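Long-range contacts in cyclic pyranopterin monophosphate synthase 2 (Mycobacterium tuberculosis, PDB 4FDF), which probably converts (8S)-3',8-cyclo-7,8-dihydroguanosine 5'-triphosphate to cyclic pyranopterin monophosphate, releasing diphosphate, in the biosynthesis of the molybdenum cofactor: residues Gly43-Ser48 and Ala146-Ile151; Ala67-Ala72 and Leu133-Met138; Ile106-Thr111 and Thr126-Ala131. All blocks are in the same frame, centred on the assembly; numbering follows the deposited sequence.

In the fold
Contact 1 pairs strands 35-46 and 147-156 of the antiparallel sheet and is partly buried; contacts 2 and 3 are buried and mostly apolar, with no hydrogen bond across them, contact 3 having its centre about 2 Å from that of the chain. Both use helix 121-139, which meets helix 65-83 through 133-138 and strand 105-116 through 126-131. The chemistry follows the place: backbone hydrogen bonds and a salt bridge in contact 1, packing of alanine, threonine and larger aliphatic side chains in the other two. Gly43 O and Ile108 N, 2.8 Å apart, join contacts 1 and 3 through neighbouring strands, while Leu135 touches Leu45, Ile106 and Ile108, tying contact 2 to both.

Contact 1. Residues Gly43-Ser48 and Ala146-Ile151; sequences GILRTS and ALIDDI
Arg46 reaches across to Asp149 and holds it side-on, two nitrogens on one oxygen. NE lies 2.8 Å from Asp149 OD2 and uses that oxygen's anti lone pair; NH2 meets the same oxygen from above the carboxylate plane, by a longer bond of 3.2 Å. OD2 stays near the guanidinium plane, yet the two flat groups stand 81° apart, so the pair is not a coplanar, two-oxygen salt bridge. With CG anti to the carbonyl carbon (chi1 -42°) the arginine chain runs back along its strand, past Leu147, until NE is level with the aspartate. Ile44 CG2 sits over the centre of one guanidinium face, 3.7 Å above its plane, and touches Asp149 CB at 3.4 Å, the two side chains running side by side. Leu147 fills the next place on this face, its CD1 3.5 Å from Arg46 CB. On the other face, Leu45 CD1 meets Ile148 CG1 at 3.7 Å, beneath helix 121-139.

The backbones are paired by bonds in both directions between Ile44 and Asp149 and between Arg46 and Leu147, with Leu45 and Ile148 as the non-hydrogen-bonded pair between them. Asp149 OD1 accepts from the backbone N of Asp150 of a second subunit. Strand axes 4.7 Å apart at 155° identify neighbouring antiparallel strands, here of the ferredoxin-like sheet, with one face against the helices and 147-156 bonding onward to the second subunit.

Contact 2. Residues Ala67-Ala72 and Leu133-Met138; sequences ATARVA and LTLYDM
Two antiparallel helices of the ferredoxin-like fold, 65-83 and 121-139, pack here through small side chains. The axes of 67-72 and 133-138 come within 8.5 Å at an angle of 150°, and the nearest alpha carbons, those of Ala69 and Thr134, are 5.1 Å apart. Such closeness is possible because alanine and threonine occupy the line of approach.

Thr134 is the central side chain, and its two branches go to different neighbours. With CG2 anti to the backbone N (chi1 -62° for OG1), the methyl is directed at helix 65-83, where it lies 3.6 Å from Ala69 CA and 3.8 Å from Thr68 CG2. The two threonine side chains cross at about a right angle. The other branch, OG1, abuts Ala72 CB at 3.2 Å, a close packing contact. Thr134 OG1 bonds to Val130 O of its own helix, and Thr68 OG1 to Asp64 O, just ahead of helix 65-83; both hydroxyls have partners within the chain, four residues back, leaving methyl groups to make much of the interface.

Leu135 approaches from the flank, its CD2 3.6 Å from Ala69 CB. Towards the other side of Thr134, Met138, bent at chi2 and chi3, brings SD to 4.0 Å from Thr68 CG2.

Around the helices lie other subunits: Ala72 packs on Pro85 and Met138 on Leu86 of a second copy, while Thr68 meets Val71 of a third. On the sheet side of the pair, Ala69 and Leu135 both touch Phe99 of strand 92-101, and Leu135 also reaches Ile106 and Ile108 of strand 105-116.

Contact 3. Residues Ile106-Thr111 and Thr126-Ala131; sequences IEITAT and TAVSVA
Strand 106-111 packs against helix 126-131, the axes 7.6 Å apart at closest approach and roughly antiparallel, 145° between their N-to-C directions. The alpha carbons of Ala110 and Val128, 5.8 Å apart, mark where the backbones come nearest. No hydrogen bond joins the segments, and the contact rests on methyl groups.

Ala110 CB points at the helix and lies between two of its residues, 3.6 Å from Val128 CG2 and 3.9 Å from Ala127 CB. Val128 bears on the strand with one branch: chi1 of 160° puts CG1 anti to the backbone N and CG2 beside it, and CG2 also comes 3.7 Å from the backbone N of Ala110. Two residues back along the strand, Ile108 CG2 faces Ala131 CB at 4.1 Å, one helical turn on from Ala127. The i, i+4 spacing of the two alanines is thus matched against the i, i+2 spacing of Ile108 and Ala110 on one face of the strand.

Ile108 is enclosed further by Val97 and Phe99 of strand 92-101 and by Ala132 and Leu135. This is helix-on-sheet packing in the core of a ferredoxin-like alpha-beta sandwich.

Contact 1. Residues Gly43-Ser48 and Ala146-Ile151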
loop_
_atom_site.group_PDB
_atom_site.type_symbol
_atom_site.label_atom_id
_atom_site.label_comp_id
_atom_site.label_asym_id
_atom_site.label_seq_id
_atom_site.Cartn_x
_atom_site.Cartn_y
_atom_site.Cartn_z
ATOM N N GLY B 43 18.797 -17.214 1.444
ATOM C CA GLY B 43 18.035 -17.925 0.420
ATOM C C GLY B 43 18.909 -18.029 -0.810
ATOM O O GLY B 43 19.956 -17.380 -0.888
ATOM N N ILE B 44 18.491 -18.842 -1.773
ATOM C CA ILE B 44 19.338 -19.132 -2.928
ATOM C C ILE B 44 18.524 -19.264 -4.216
ATOM O O ILE B 44 17.504 -19.949 -4.256
ATOM C CB ILE B 44 20.291 -20.362 -2.659
ATOM C CG1 ILE B 44 21.359 -20.501 -3.747
ATOM C CG2 ILE B 44 19.524 -21.653 -2.501
ATOM C CD1 ILE B 44 22.359 -21.629 -3.487
ATOM N N LEU B 45 18.966 -18.578 -5.262
ATOM C CA LEU B 45 18.382 -18.775 -6.579
ATOM C C LEU B 45 19.246 -19.762 -7.375
ATOM O O LEU B 45 20.414 -19.490 -7.632
ATOM C CB LEU B 45 18.276 -17.447 -7.315
ATOM C CG LEU B 45 17.588 -17.505 -8.680
ATOM C CD1 LEU B 45 16.096 -17.594 -8.523
ATOM C CD2 LEU B 45 17.956 -16.300 -9.531
ATOM N N ARG B 46 18.671 -20.907 -7.741
ATOM C CA ARG B 46 19.401 -21.910 -8.528
ATOM C C ARG B 46 19.223 -21.648 -10.026
ATOM O O ARG B 46 18.154 -21.883 -10.581
ATOM C CB ARG B 46 18.944 -23.330 -8.177
ATOM C CG ARG B 46 18.737 -23.603 -6.691
ATOM C CD ARG B 46 19.926 -24.284 -6.061
ATOM N NE ARG B 46 19.604 -24.791 -4.731
ATOM C CZ ARG B 46 20.508 -25.090 -3.801
ATOM N NH1 ARG B 46 21.808 -24.934 -4.051
ATOM N NH2 ARG B 46 20.115 -25.542 -2.619
ATOM N N THR B 47 20.264 -21.152 -10.677
ATOM C CA THR B 47 20.137 -20.768 -12.086
ATOM C C THR B 47 21.211 -21.409 -13.009
ATOM O O THR B 47 21.711 -22.485 -12.710
ATOM C CB THR B 47 19.995 -19.226 -12.240
ATOM O OG1 THR B 47 19.653 -18.906 -13.590
ATOM C CG2 THR B 47 21.267 -18.491 -11.819
ATOM N N SER B 48 21.548 -20.756 -14.119
ATOM C CA SER B 48 22.465 -21.336 -15.110
ATOM C C SER B 48 23.765 -20.546 -15.198
ATOM O O SER B 48 23.820 -19.377 -14.796
ATOM C CB SER B 48 21.796 -21.375 -16.481
ATOM O OG SER B 48 21.589 -20.056 -16.954
ATOM N N ALA B 146 14.762 -21.752 -13.533
ATOM C CA ALA B 146 15.399 -21.391 -12.261
ATOM C C ALA B 146 14.425 -21.596 -11.106
ATOM O O ALA B 146 13.204 -21.516 -11.281
ATOM C CB ALA B 146 15.906 -19.947 -12.291
ATOM N N LEU B 147 14.962 -21.894 -9.932
ATOM C CA LEU B 147 14.115 -22.063 -8.767
ATOM C C LEU B 147 14.693 -21.401 -7.533
ATOM O O LEU B 147 15.886 -21.109 -7.469
ATOM C CB LEU B 147 13.767 -23.545 -8.524
ATOM C CG LEU B 147 14.770 -24.631 -8.132
ATOM C CD1 LEU B 147 15.923 -24.733 -9.128
ATOM C CD2 LEU B 147 15.274 -24.466 -6.698
ATOM N N ILE B 148 13.816 -21.156 -6.566
ATOM C CA ILE B 148 14.152 -20.438 -5.346
ATOM C C ILE B 148 14.166 -21.440 -4.191
ATOM O O ILE B 148 13.178 -22.135 -3.937
ATOM C CB ILE B 148 13.154 -19.276 -5.084
ATOM C CG1 ILE B 148 13.280 -18.197 -6.177
ATOM C CG2 ILE B 148 13.376 -18.668 -3.701
ATOM C CD1 ILE B 148 12.085 -17.226 -6.256
ATOM N N ASP B 149 15.295 -21.489 -3.491
ATOM C CA ASP B 149 15.587 -22.566 -2.568
ATOM C C ASP B 149 16.095 -22.047 -1.224
ATOM O O ASP B 149 16.660 -20.946 -1.140
ATOM C CB ASP B 149 16.674 -23.458 -3.189
ATOM C CG ASP B 149 16.265 -24.918 -3.292
ATOM O OD1 ASP B 149 15.111 -25.256 -2.940
ATOM O OD2 ASP B 149 17.107 -25.724 -3.751
ATOM N N ASP B 150 15.883 -22.861 -0.187
ATOM C CA ASP B 150 16.594 -22.762 1.090
ATOM C C ASP B 150 16.455 -21.377 1.761
ATOM O O ASP B 150 17.422 -20.804 2.269
ATOM C CB ASP B 150 18.065 -23.165 0.879
ATOM C CG ASP B 150 18.678 -23.860 2.084
ATOM O OD1 ASP B 150 18.026 -24.736 2.702
ATOM O OD2 ASP B 150 19.842 -23.545 2.404
ATOM N N ILE B 151 15.241 -20.837 1.737
ATOM C CA ILE B 151 14.954 -19.610 2.467
ATOM C C ILE B 151 14.807 -19.931 3.954
ATOM O O ILE B 151 13.942 -20.703 4.341
ATOM C CB ILE B 151 13.693 -18.904 1.920
ATOM C CG1 ILE B 151 13.979 -18.388 0.506
ATOM C CG2 ILE B 151 13.243 -17.767 2.879
ATOM C CD1 ILE B 151 12.745 -18.045 -0.305
#

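Contact 2. Residues Ala67-Ala72 and Leu133-Met138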
loop_
_atom_site.group_PDB
_atom_site.type_symbol
_atom_site.label_atom_id
_atom_site.label_comp_id
_atom_site.label_asym_id
_atom_site.label_seq_id
_atom_site.Cartn_x
_atom_site.Cartn_y
_atom_site.Cartn_z
ATOM N N ALA B 67 21.101 -4.891 -8.418
ATOM C CA ALA B 67 20.648 -3.605 -7.901
ATOM C C ALA B 67 19.137 -3.566 -7.784
ATOM O O ALA B 67 18.612 -3.101 -6.777
ATOM C CB ALA B 67 21.152 -2.445 -8.783
ATOM N N THR B 68 18.440 -4.075 -8.798
ATOM C CA THR B 68 16.981 -4.062 -8.794
ATOM C C THR B 68 16.439 -4.909 -7.633
ATOM O O THR B 68 15.529 -4.486 -6.921
ATOM C CB THR B 68 16.391 -4.492 -10.169
ATOM O OG1 THR B 68 16.844 -3.581 -11.179
ATOM C CG2 THR B 68 14.858 -4.480 -10.166
ATOM N N ALA B 69 17.030 -6.083 -7.431
ATOM C CA ALA B 69 16.554 -7.007 -6.408
ATOM C C ALA B 69 16.897 -6.539 -5.002
ATOM O O ALA B 69 16.119 -6.744 -4.077
ATOM C CB ALA B 69 17.087 -8.410 -6.667
ATOM N N ARG B 70 18.053 -5.904 -4.847
ATOM C CA ARG B 70 18.416 -5.303 -3.570
ATOM C C ARG B 70 17.368 -4.280 -3.142
ATOM O O ARG B 70 16.894 -4.321 -1.999
ATOM C CB ARG B 70 19.819 -4.677 -3.625
ATOM C CG ARG B 70 20.220 -3.886 -2.395
ATOM C CD ARG B 70 21.727 -3.992 -2.099
ATOM N NE ARG B 70 22.532 -4.073 -3.312
ATOM C CZ ARG B 70 23.600 -4.846 -3.466
ATOM N NH1 ARG B 70 24.026 -5.625 -2.478
ATOM N NH2 ARG B 70 24.246 -4.839 -4.623
ATOM N N VAL B 71 17.003 -3.387 -4.064
ATOM C CA VAL B 71 16.005 -2.343 -3.789
ATOM C C VAL B 71 14.637 -2.952 -3.501
ATOM O O VAL B 71 13.933 -2.502 -2.591
ATOM C CB VAL B 71 15.892 -1.282 -4.942
ATOM C CG1 VAL B 71 14.796 -0.262 -4.631
ATOM C CG2 VAL B 71 17.212 -0.544 -5.141
ATOM N N ALA B 72 14.261 -3.980 -4.258
ATOM C CA ALA B 72 12.979 -4.667 -4.017
ATOM C C ALA B 72 12.933 -5.361 -2.640
ATOM O O ALA B 72 11.898 -5.318 -1.939
ATOM C CB ALA B 72 12.680 -5.662 -5.143
ATOM N N LEU B 133 12.457 -13.383 -5.759
ATOM C CA LEU B 133 11.421 -13.216 -6.773
ATOM C C LEU B 133 11.823 -12.192 -7.833
ATOM O O LEU B 133 11.543 -12.372 -9.018
ATOM C CB LEU B 133 10.081 -12.806 -6.139
ATOM C CG LEU B 133 9.311 -13.860 -5.323
ATOM C CD1 LEU B 133 8.244 -13.206 -4.443
ATOM C CD2 LEU B 133 8.682 -14.894 -6.236
ATOM N N THR B 134 12.470 -11.116 -7.393
ATOM C CA THR B 134 12.896 -10.060 -8.290
ATOM C C THR B 134 14.066 -10.522 -9.155
ATOM O O THR B 134 14.112 -10.207 -10.347
ATOM C CB THR B 134 13.238 -8.780 -7.519
ATOM O OG1 THR B 134 12.055 -8.321 -6.855
ATOM C CG2 THR B 134 13.742 -7.694 -8.464
ATOM N N LEU B 135 14.997 -11.273 -8.567
ATOM C CA LEU B 135 16.045 -11.881 -9.371
ATOM C C LEU B 135 15.422 -12.735 -10.465
ATOM O O LEU B 135 15.763 -12.591 -11.640
ATOM C CB LEU B 135 16.993 -12.732 -8.531
ATOM C CG LEU B 135 18.002 -11.984 -7.670
ATOM C CD1 LEU B 135 18.898 -13.011 -7.007
ATOM C CD2 LEU B 135 18.827 -10.955 -8.476
ATOM N N TYR B 136 14.502 -13.617 -10.075
ATOM C CA TYR B 136 13.836 -14.481 -11.031
ATOM C C TYR B 136 13.132 -13.679 -12.134
ATOM O O TYR B 136 13.176 -14.058 -13.303
ATOM C CB TYR B 136 12.856 -15.429 -10.335
ATOM C CG TYR B 136 12.177 -16.359 -11.315
ATOM C CD1 TYR B 136 10.879 -16.113 -11.752
ATOM C CD2 TYR B 136 12.849 -17.458 -11.834
ATOM C CE1 TYR B 136 10.254 -16.957 -12.669
ATOM C CE2 TYR B 136 12.236 -18.310 -12.756
ATOM C CZ TYR B 136 10.933 -18.051 -13.169
ATOM O OH TYR B 136 10.324 -18.876 -14.088
ATOM N N ASP B 137 12.484 -12.574 -11.771
ATOM C CA ASP B 137 11.861 -11.734 -12.780
ATOM C C ASP B 137 12.890 -11.216 -13.799
ATOM O O ASP B 137 12.578 -11.061 -14.971
ATOM C CB ASP B 137 11.119 -10.555 -12.148
ATOM C CG ASP B 137 10.332 -9.751 -13.177
ATOM O OD1 ASP B 137 9.446 -10.335 -13.835
ATOM O OD2 ASP B 137 10.629 -8.551 -13.363
ATOM N N MET B 138 14.109 -10.952 -13.340
ATOM C CA MET B 138 15.142 -10.400 -14.194
ATOM C C MET B 138 15.767 -11.458 -15.103
ATOM O O MET B 138 16.321 -11.124 -16.153
ATOM C CB MET B 138 16.238 -9.722 -13.356
ATOM C CG MET B 138 15.756 -8.626 -12.411
ATOM S SD MET B 138 15.317 -7.058 -13.188
ATOM C CE MET B 138 13.732 -7.470 -13.850
#

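Contact 3. Residues Ile106-Thr111 and Thr126-Ala131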
loop_
_atom_site.group_PDB
_atom_site.type_symbol
_atom_site.label_atom_id
_atom_site.label_comp_id
_atom_site.label_asym_id
_atom_site.label_seq_id
_atom_site.Cartn_x
_atom_site.Cartn_y
_atom_site.Cartn_z
ATOM N N ILE B 106 22.963 -17.986 -6.937
ATOM C CA ILE B 106 23.079 -16.663 -6.330
ATOM C C ILE B 106 22.527 -16.708 -4.908
ATOM O O ILE B 106 21.329 -16.860 -4.704
ATOM C CB ILE B 106 22.350 -15.586 -7.161
ATOM C CG1 ILE B 106 22.814 -15.650 -8.623
ATOM C CG2 ILE B 106 22.591 -14.191 -6.569
ATOM C CD1 ILE B 106 21.903 -14.960 -9.618
ATOM N N GLU B 107 23.415 -16.606 -3.925
ATOM C CA GLU B 107 22.996 -16.564 -2.532
ATOM C C GLU B 107 22.569 -15.149 -2.132
ATOM O O GLU B 107 23.184 -14.152 -2.533
ATOM C CB GLU B 107 24.089 -17.106 -1.611
ATOM N N ILE B 108 21.490 -15.075 -1.358
ATOM C CA ILE B 108 20.952 -13.805 -0.921
ATOM C C ILE B 108 20.990 -13.773 0.604
ATOM O O ILE B 108 20.602 -14.730 1.259
ATOM C CB ILE B 108 19.502 -13.614 -1.436
ATOM C CG1 ILE B 108 19.438 -13.846 -2.946
ATOM C CG2 ILE B 108 18.977 -12.225 -1.089
ATOM C CD1 ILE B 108 18.069 -14.192 -3.471
ATOM N N THR B 109 21.478 -12.681 1.174
ATOM C CA THR B 109 21.471 -12.541 2.624
ATOM C C THR B 109 20.833 -11.202 3.005
ATOM O O THR B 109 21.243 -10.152 2.511
ATOM C CB THR B 109 22.910 -12.661 3.202
ATOM O OG1 THR B 109 23.555 -13.818 2.641
ATOM C CG2 THR B 109 22.900 -12.789 4.711
ATOM N N ALA B 110 19.832 -11.241 3.879
ATOM C CA ALA B 110 19.249 -10.011 4.395
ATOM C C ALA B 110 19.525 -9.840 5.886
ATOM O O ALA B 110 19.346 -10.768 6.674
ATOM C CB ALA B 110 17.754 -9.947 4.102
ATOM N N THR B 111 19.985 -8.646 6.248
ATOM C CA THR B 111 20.272 -8.285 7.635
ATOM C C THR B 111 19.343 -7.142 8.010
ATOM O O THR B 111 19.307 -6.114 7.324
ATOM C CB THR B 111 21.764 -7.885 7.815
ATOM O OG1 THR B 111 22.585 -9.026 7.553
ATOM C CG2 THR B 111 22.051 -7.387 9.229
ATOM N N THR B 126 11.241 -11.933 4.414
ATOM C CA THR B 126 10.455 -11.261 3.376
ATOM C C THR B 126 11.361 -10.578 2.330
ATOM O O THR B 126 11.141 -10.703 1.110
ATOM C CB THR B 126 9.460 -10.267 4.038
ATOM O OG1 THR B 126 8.524 -11.006 4.839
ATOM C CG2 THR B 126 8.704 -9.454 3.021
ATOM N N ALA B 127 12.384 -9.877 2.820
ATOM C CA ALA B 127 13.403 -9.243 1.983
ATOM C C ALA B 127 14.127 -10.263 1.109
ATOM O O ALA B 127 14.230 -10.095 -0.100
ATOM C CB ALA B 127 14.407 -8.482 2.859
ATOM N N VAL B 128 14.599 -11.344 1.720
ATOM C CA VAL B 128 15.252 -12.415 0.977
ATOM C C VAL B 128 14.279 -12.935 -0.071
ATOM O O VAL B 128 14.613 -13.116 -1.242
ATOM C CB VAL B 128 15.685 -13.562 1.924
ATOM C CG1 VAL B 128 15.923 -14.877 1.148
ATOM C CG2 VAL B 128 16.933 -13.171 2.704
ATOM N N SER B 129 13.048 -13.122 0.362
ATOM C CA SER B 129 12.026 -13.676 -0.478
ATOM C C SER B 129 11.714 -12.797 -1.673
ATOM O O SER B 129 11.706 -13.282 -2.817
ATOM C CB SER B 129 10.793 -13.892 0.369
ATOM O OG SER B 129 9.839 -14.633 -0.365
ATOM N N VAL B 130 11.486 -11.503 -1.437
ATOM C CA VAL B 130 11.142 -10.609 -2.547
ATOM C C VAL B 130 12.348 -10.333 -3.459
ATOM O O VAL B 130 12.188 -10.168 -4.673
ATOM C CB VAL B 130 10.425 -9.314 -2.067
ATOM C CG1 VAL B 130 10.225 -8.329 -3.222
ATOM C CG2 VAL B 130 9.048 -9.672 -1.446
ATOM N N ALA B 131 13.547 -10.310 -2.884
ATOM C CA ALA B 131 14.779 -10.167 -3.671
ATOM C C ALA B 131 14.980 -11.346 -4.620
ATOM O O ALA B 131 15.439 -11.157 -5.748
ATOM C CB ALA B 131 15.993 -10.008 -2.750
#